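Long-range contacts in hypothetical protein (PDB 2H9F), which probably isomerises methylaconitate, as a member of the PrpF family of methylaconitate isomerases: residues I215-F223 with T320-A328; T356-S364 with V372-S380. All coordinates share one frame; numbering follows the deposited sequence.

Helix 319-330, one half of interaction 1, also packs against the strand pair of interaction 2; the centres of the two contacts are about 11 Å apart. In interaction 1 the hairpin turn of 215-223 packs on the helix; interaction 2 joins segments 356-364 and 372-380, which pair as antiparallel strands. The two contacts meet directly: Gly326 CA lies 3.5 Å from Val359 CG2, and Thr327 CG2 lies 3.5 Å from Val372 CG2. Ala361 CB completes this seam, 3.5 Å from Gly326 O. The side chains of Ile219 and Arg358 each come within about 4 Å of a bound sulfate, probably from the crystallisation liquor; such ions can mark pockets, but no substrate is bound here.

Interaction 1: residues I215-F223 with T320-A328; sequences INAGIPTVF and TAAVAIGTA
The ring of Phe223 abuts helix 319-330 at its CZ corner, 3.9 Å from Ile325 CG1, which lies near the ring plane at the edge; the two side chains run at about a right angle. Thr221 CG2 sits over one face of this ring, offset toward the rim, while Ile215 CG2 meets the edge in plane. One residue earlier in the helix, Ala324 presents its methyl to the hairpin: CB is 3.1 Å from Ala217 O and 3.4 Å from Thr221 OG1. That hydroxyl donates to Ile219 O from well above the carbonyl plane, tying the second strand to the turn. Strands 208-216 and 220-225 form a beta hairpin, paired through reciprocal backbone bonds between Ile215 and Thr221. Its tip is a tight turn with the angles of a classic gamma turn at Gly218 (phi 81°), closed by a weak bond from Ile219 N to Ala217 O. With no side chain in the way, Gly218 CA approaches Val323 CG1 to 3.7 Å. A helix touched by this hairpin and also by strand 369-386 is consistent with the diaminopimelate epimerase-like fold expected of PrpF proteins, whose strands wrap round a central helix. Either side of Gly218, Ala217 CB rests on Thr327 CG2 at 3.7 Å, and the branched CB of Ile219 comes to 3.5 Å from Thr320 OG1. With Thr327 OG1 turned back to donate to Val323 O (chi1 -50°), CG2 lies anti to the backbone N and meets Ala217. Ile215, with CG1 trans to its own N (chi1 -173°), extends CD1 to 3.9 Å from Ala328 CB.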
# COMPACT_ATOMS: atom_id res chain seq x y z
N ILE A 215 5.68 -16.51 -32.70
CA ILE A 215 6.96 -15.99 -32.29
C ILE A 215 7.16 -16.19 -30.77
O ILE A 215 6.27 -15.96 -29.96
CB ILE A 215 7.12 -14.48 -32.71
CG1 ILE A 215 8.54 -13.97 -32.42
CG2 ILE A 215 6.11 -13.61 -32.04
CD1 ILE A 215 8.92 -12.68 -33.11
N ASN A 216 8.35 -16.63 -30.40
CA ASN A 216 8.75 -16.74 -29.01
C ASN A 216 9.73 -15.61 -28.70
O ASN A 216 10.92 -15.75 -28.89
CB ASN A 216 9.36 -18.13 -28.76
CG ASN A 216 9.67 -18.37 -27.31
OD1 ASN A 216 9.21 -17.64 -26.41
ND2 ASN A 216 10.48 -19.40 -27.06
N ALA A 217 9.20 -14.47 -28.27
CA ALA A 217 10.02 -13.29 -27.98
C ALA A 217 9.19 -12.45 -27.04
O ALA A 217 8.11 -12.06 -27.40
CB ALA A 217 10.32 -12.48 -29.25
N GLY A 218 9.69 -12.23 -25.84
CA GLY A 218 8.89 -11.65 -24.76
C GLY A 218 8.06 -12.75 -24.13
O GLY A 218 8.25 -13.10 -22.95
N ILE A 219 7.15 -13.28 -24.94
CA ILE A 219 6.27 -14.37 -24.54
C ILE A 219 5.86 -15.07 -25.83
O ILE A 219 5.75 -14.43 -26.85
CB ILE A 219 5.06 -13.83 -23.75
CG1 ILE A 219 4.32 -14.97 -23.06
CG2 ILE A 219 4.11 -13.06 -24.63
CD1 ILE A 219 3.51 -14.52 -21.82
N PRO A 220 5.67 -16.40 -25.81
CA PRO A 220 5.13 -17.05 -27.01
C PRO A 220 3.79 -16.42 -27.39
O PRO A 220 2.90 -16.33 -26.56
CB PRO A 220 4.96 -18.50 -26.55
CG PRO A 220 6.07 -18.67 -25.57
CD PRO A 220 5.92 -17.38 -24.76
N THR A 221 3.71 -15.90 -28.62
CA THR A 221 2.55 -15.23 -29.11
C THR A 221 2.19 -15.74 -30.51
O THR A 221 3.06 -15.94 -31.37
CB THR A 221 2.79 -13.67 -29.17
OG1 THR A 221 3.34 -13.22 -27.92
CG2 THR A 221 1.50 -12.92 -29.46
N VAL A 222 0.90 -15.98 -30.70
CA VAL A 222 0.32 -16.25 -32.00
C VAL A 222 -0.32 -14.98 -32.53
O VAL A 222 -1.27 -14.45 -31.94
CB VAL A 222 -0.77 -17.35 -31.91
CG1 VAL A 222 -1.19 -17.72 -33.30
CG2 VAL A 222 -0.24 -18.59 -31.16
N PHE A 223 0.22 -14.47 -33.64
CA PHE A 223 -0.33 -13.27 -34.30
C PHE A 223 -1.10 -13.61 -35.57
O PHE A 223 -0.60 -14.31 -36.41
CB PHE A 223 0.78 -12.26 -34.75
CG PHE A 223 1.45 -11.51 -33.62
CD1 PHE A 223 0.84 -10.43 -33.03
CD2 PHE A 223 2.71 -11.89 -33.16
CE1 PHE A 223 1.49 -9.71 -32.02
CE2 PHE A 223 3.35 -11.19 -32.15
CZ PHE A 223 2.73 -10.10 -31.58
N THR A 320 4.97 -8.34 -21.65
CA THR A 320 5.76 -9.26 -22.46
C THR A 320 5.24 -9.32 -23.90
O THR A 320 6.01 -9.49 -24.82
CB THR A 320 5.80 -10.64 -21.83
OG1 THR A 320 4.46 -11.10 -21.61
CG2 THR A 320 6.55 -10.56 -20.50
N ALA A 321 3.95 -9.09 -24.09
CA ALA A 321 3.37 -9.07 -25.44
C ALA A 321 3.79 -7.83 -26.23
O ALA A 321 3.92 -7.87 -27.46
CB ALA A 321 1.89 -9.23 -25.37
N ALA A 322 4.04 -6.73 -25.51
CA ALA A 322 4.60 -5.53 -26.12
C ALA A 322 5.98 -5.87 -26.69
O ALA A 322 6.32 -5.42 -27.76
CB ALA A 322 4.69 -4.45 -25.12
N VAL A 323 6.75 -6.70 -25.99
CA VAL A 323 8.07 -7.10 -26.51
C VAL A 323 7.97 -7.97 -27.77
O VAL A 323 8.76 -7.81 -28.73
CB VAL A 323 8.93 -7.74 -25.42
CG1 VAL A 323 10.18 -8.46 -26.02
CG2 VAL A 323 9.34 -6.67 -24.41
N ALA A 324 6.98 -8.86 -27.78
CA ALA A 324 6.71 -9.73 -28.92
C ALA A 324 6.33 -8.88 -30.15
O ALA A 324 6.78 -9.14 -31.27
CB ALA A 324 5.60 -10.78 -28.57
N ILE A 325 5.55 -7.83 -29.94
CA ILE A 325 5.15 -6.97 -31.00
C ILE A 325 6.39 -6.30 -31.56
O ILE A 325 6.63 -6.33 -32.75
CB ILE A 325 4.15 -5.87 -30.53
CG1 ILE A 325 2.79 -6.47 -30.14
CG2 ILE A 325 3.95 -4.78 -31.60
CD1 ILE A 325 1.83 -5.47 -29.43
N GLY A 326 7.18 -5.68 -30.69
CA GLY A 326 8.35 -4.92 -31.11
C GLY A 326 9.30 -5.83 -31.84
O GLY A 326 9.84 -5.48 -32.87
N THR A 327 9.48 -7.02 -31.33
CA THR A 327 10.40 -7.97 -31.95
C THR A 327 9.87 -8.39 -33.34
O THR A 327 10.57 -8.29 -34.34
CB THR A 327 10.62 -9.17 -31.06
OG1 THR A 327 10.95 -8.74 -29.74
CG2 THR A 327 11.73 -10.01 -31.59
N ALA A 328 8.62 -8.80 -33.40
CA ALA A 328 8.03 -9.21 -34.65
C ALA A 328 8.02 -8.06 -35.68
O ALA A 328 8.27 -8.28 -36.89
CB ALA A 328 6.62 -9.79 -34.41

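Interaction 2: residues T356-S364 with V372-S380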
# COMPACT_ATOMS: atom_id res chain seq x y z
N THR A 356 -1.71 4.35 -27.23
CA THR A 356 -0.65 3.96 -28.15
C THR A 356 0.60 3.68 -27.33
O THR A 356 0.74 4.16 -26.21
CB THR A 356 -0.35 5.04 -29.23
OG1 THR A 356 0.40 6.12 -28.65
CG2 THR A 356 -1.66 5.68 -29.86
N LEU A 357 1.49 2.86 -27.88
CA LEU A 357 2.73 2.48 -27.22
C LEU A 357 3.86 2.36 -28.27
O LEU A 357 3.68 1.73 -29.31
CB LEU A 357 2.51 1.13 -26.56
CG LEU A 357 3.30 0.66 -25.37
CD1 LEU A 357 3.42 1.68 -24.33
CD2 LEU A 357 2.64 -0.61 -24.82
N ARG A 358 5.01 2.97 -28.00
CA ARG A 358 6.18 2.87 -28.84
C ARG A 358 7.16 1.84 -28.30
O ARG A 358 7.69 1.94 -27.16
CB ARG A 358 6.89 4.21 -28.92
CG ARG A 358 7.96 4.31 -29.98
CD ARG A 358 8.83 5.54 -29.76
NE ARG A 358 10.04 5.58 -30.59
CZ ARG A 358 11.24 5.05 -30.28
NH1 ARG A 358 11.47 4.39 -29.13
NH2 ARG A 358 12.23 5.18 -31.16
N VAL A 359 7.41 0.83 -29.11
CA VAL A 359 8.35 -0.21 -28.76
C VAL A 359 9.35 -0.40 -29.91
O VAL A 359 9.13 0.09 -31.01
CB VAL A 359 7.64 -1.53 -28.44
CG1 VAL A 359 6.79 -1.39 -27.19
CG2 VAL A 359 6.85 -2.07 -29.64
N GLY A 360 10.44 -1.11 -29.63
CA GLY A 360 11.45 -1.31 -30.61
C GLY A 360 12.24 -2.56 -30.37
O GLY A 360 12.20 -3.14 -29.28
N ALA A 361 12.95 -2.98 -31.41
CA ALA A 361 13.80 -4.15 -31.34
C ALA A 361 14.84 -4.12 -32.42
O ALA A 361 14.69 -3.44 -33.44
CB ALA A 361 12.99 -5.38 -31.47
N GLU A 362 15.91 -4.85 -32.18
CA GLU A 362 16.88 -5.20 -33.21
C GLU A 362 17.12 -6.68 -33.15
O GLU A 362 17.11 -7.27 -32.08
CB GLU A 362 18.20 -4.48 -33.00
CG GLU A 362 18.14 -3.03 -33.39
CD GLU A 362 19.52 -2.36 -33.32
OE1 GLU A 362 20.56 -3.09 -33.33
OE2 GLU A 362 19.54 -1.10 -33.22
N ALA A 363 17.33 -7.26 -34.32
CA ALA A 363 17.45 -8.70 -34.48
C ALA A 363 18.38 -8.98 -35.66
O ALA A 363 18.53 -8.15 -36.57
CB ALA A 363 16.06 -9.31 -34.73
N SER A 364 19.07 -10.11 -35.63
CA SER A 364 19.91 -10.46 -36.76
C SER A 364 19.75 -11.93 -37.13
O SER A 364 19.29 -12.74 -36.32
CB SER A 364 21.36 -10.10 -36.49
OG SER A 364 21.94 -11.06 -35.67
N VAL A 372 17.60 -12.01 -31.24
CA VAL A 372 17.18 -10.66 -30.84
C VAL A 372 18.35 -10.04 -30.10
O VAL A 372 18.87 -10.60 -29.16
CB VAL A 372 15.95 -10.65 -29.92
CG1 VAL A 372 15.55 -9.19 -29.55
CG2 VAL A 372 14.79 -11.39 -30.58
N THR A 373 18.79 -8.87 -30.55
CA THR A 373 19.93 -8.23 -29.94
C THR A 373 19.53 -7.09 -29.01
O THR A 373 20.32 -6.72 -28.12
CB THR A 373 20.89 -7.71 -31.02
OG1 THR A 373 20.19 -6.82 -31.88
CG2 THR A 373 21.51 -8.86 -31.80
N LYS A 374 18.34 -6.53 -29.21
CA LYS A 374 17.80 -5.49 -28.33
C LYS A 374 16.30 -5.55 -28.18
O LYS A 374 15.60 -5.81 -29.15
CB LYS A 374 18.08 -4.09 -28.87
CG LYS A 374 19.53 -3.69 -29.04
CD LYS A 374 19.57 -2.27 -29.61
CE LYS A 374 20.96 -1.69 -29.68
NZ LYS A 374 20.92 -0.29 -30.16
N ALA A 375 15.83 -5.26 -26.97
CA ALA A 375 14.44 -4.85 -26.71
C ALA A 375 14.45 -3.41 -26.23
O ALA A 375 15.18 -3.06 -25.32
CB ALA A 375 13.82 -5.73 -25.66
N ILE A 376 13.61 -2.59 -26.82
CA ILE A 376 13.58 -1.16 -26.54
C ILE A 376 12.18 -0.75 -26.12
O ILE A 376 11.19 -1.10 -26.76
CB ILE A 376 14.02 -0.34 -27.80
CG1 ILE A 376 15.39 -0.83 -28.31
CG2 ILE A 376 14.08 1.17 -27.48
CD1 ILE A 376 15.77 -0.34 -29.67
N MSE A 377 12.09 -0.01 -25.01
CA MSE A 377 10.81 0.48 -24.50
C MSE A 377 11.03 1.76 -23.72
O MSE A 377 12.15 2.10 -23.40
CB MSE A 377 10.20 -0.57 -23.60
CG MSE A 377 11.09 -0.89 -22.39
SE MSE A 377 10.54 -2.51 -21.49
CE MSE A 377 11.22 -3.82 -22.70
N SER A 378 9.95 2.49 -23.46
CA SER A 378 10.02 3.73 -22.73
C SER A 378 9.27 3.64 -21.42
O SER A 378 8.15 3.09 -21.33
CB SER A 378 9.39 4.85 -23.56
OG SER A 378 10.21 5.18 -24.66
N ARG A 379 9.89 4.18 -20.38
CA ARG A 379 9.25 4.27 -19.06
C ARG A 379 9.58 5.60 -18.45
O ARG A 379 10.05 6.52 -19.16
CB ARG A 379 9.72 3.08 -18.21
CG ARG A 379 9.15 1.79 -18.76
CD ARG A 379 9.34 0.61 -17.89
NE ARG A 379 8.55 -0.47 -18.48
CZ ARG A 379 8.88 -1.77 -18.47
NH1 ARG A 379 10.02 -2.22 -17.92
NH2 ARG A 379 8.03 -2.63 -19.05
N SER A 380 9.26 5.78 -17.18
CA SER A 380 9.59 7.01 -16.50
C SER A 380 9.89 6.65 -15.07
O SER A 380 9.49 5.60 -14.63
CB SER A 380 8.44 8.01 -16.55
OG SER A 380 7.34 7.58 -15.76
O HOH W 1 7.37 1.41 -24.55
O HOH W 2 10.42 3.20 -26.86
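Glu362 and Lys374 lie side by side across a beta hairpin, pointing the same way from one face of the antiparallel strands 355-366 and 369-386. The Lys374 methylene CD lies 3.7 Å from the carboxylate carbon CD of Glu362, the two extended chains running alongside each other into a salt bridge whose OE2 to NZ bond is weak at 3.5 Å. Glu178 on strand 175-180 gives the same NZ a second, long and weak ion pair. Both residues belong to a classic beta bulge, in which Thr373 and Lys374 together face Glu362; its carbonyl O accepts hydrogen bonds from Thr373 N at 2.8 Å and Lys374 N at 3.2 Å, both from the same face of its plane. Thr373 OG1, held between its own N and carbonyl carbon (chi1 56°), adds a weak bond to that oxygen. Beyond the bulge the register is regular. Gly360 and Ile376 form a hydrogen-bonded pair, and Ile376 CB settles 3.7 Å from Gly360 O on the face that also carries Glu362 and Lys374. Ala361 and Ala375 face the other way, where Ala361 packs on Ala330 of helix 319-330. At the far end water takes over from direct pairing: one water links Arg358 O to Ser378 N. Ser378 OG is hydrogen-bonded to Glu174; a second water donates to Ser378 OG and Arg358 O and accepts from Arg358 NH1 at 2.8 Å, in the plane of the guanidinium.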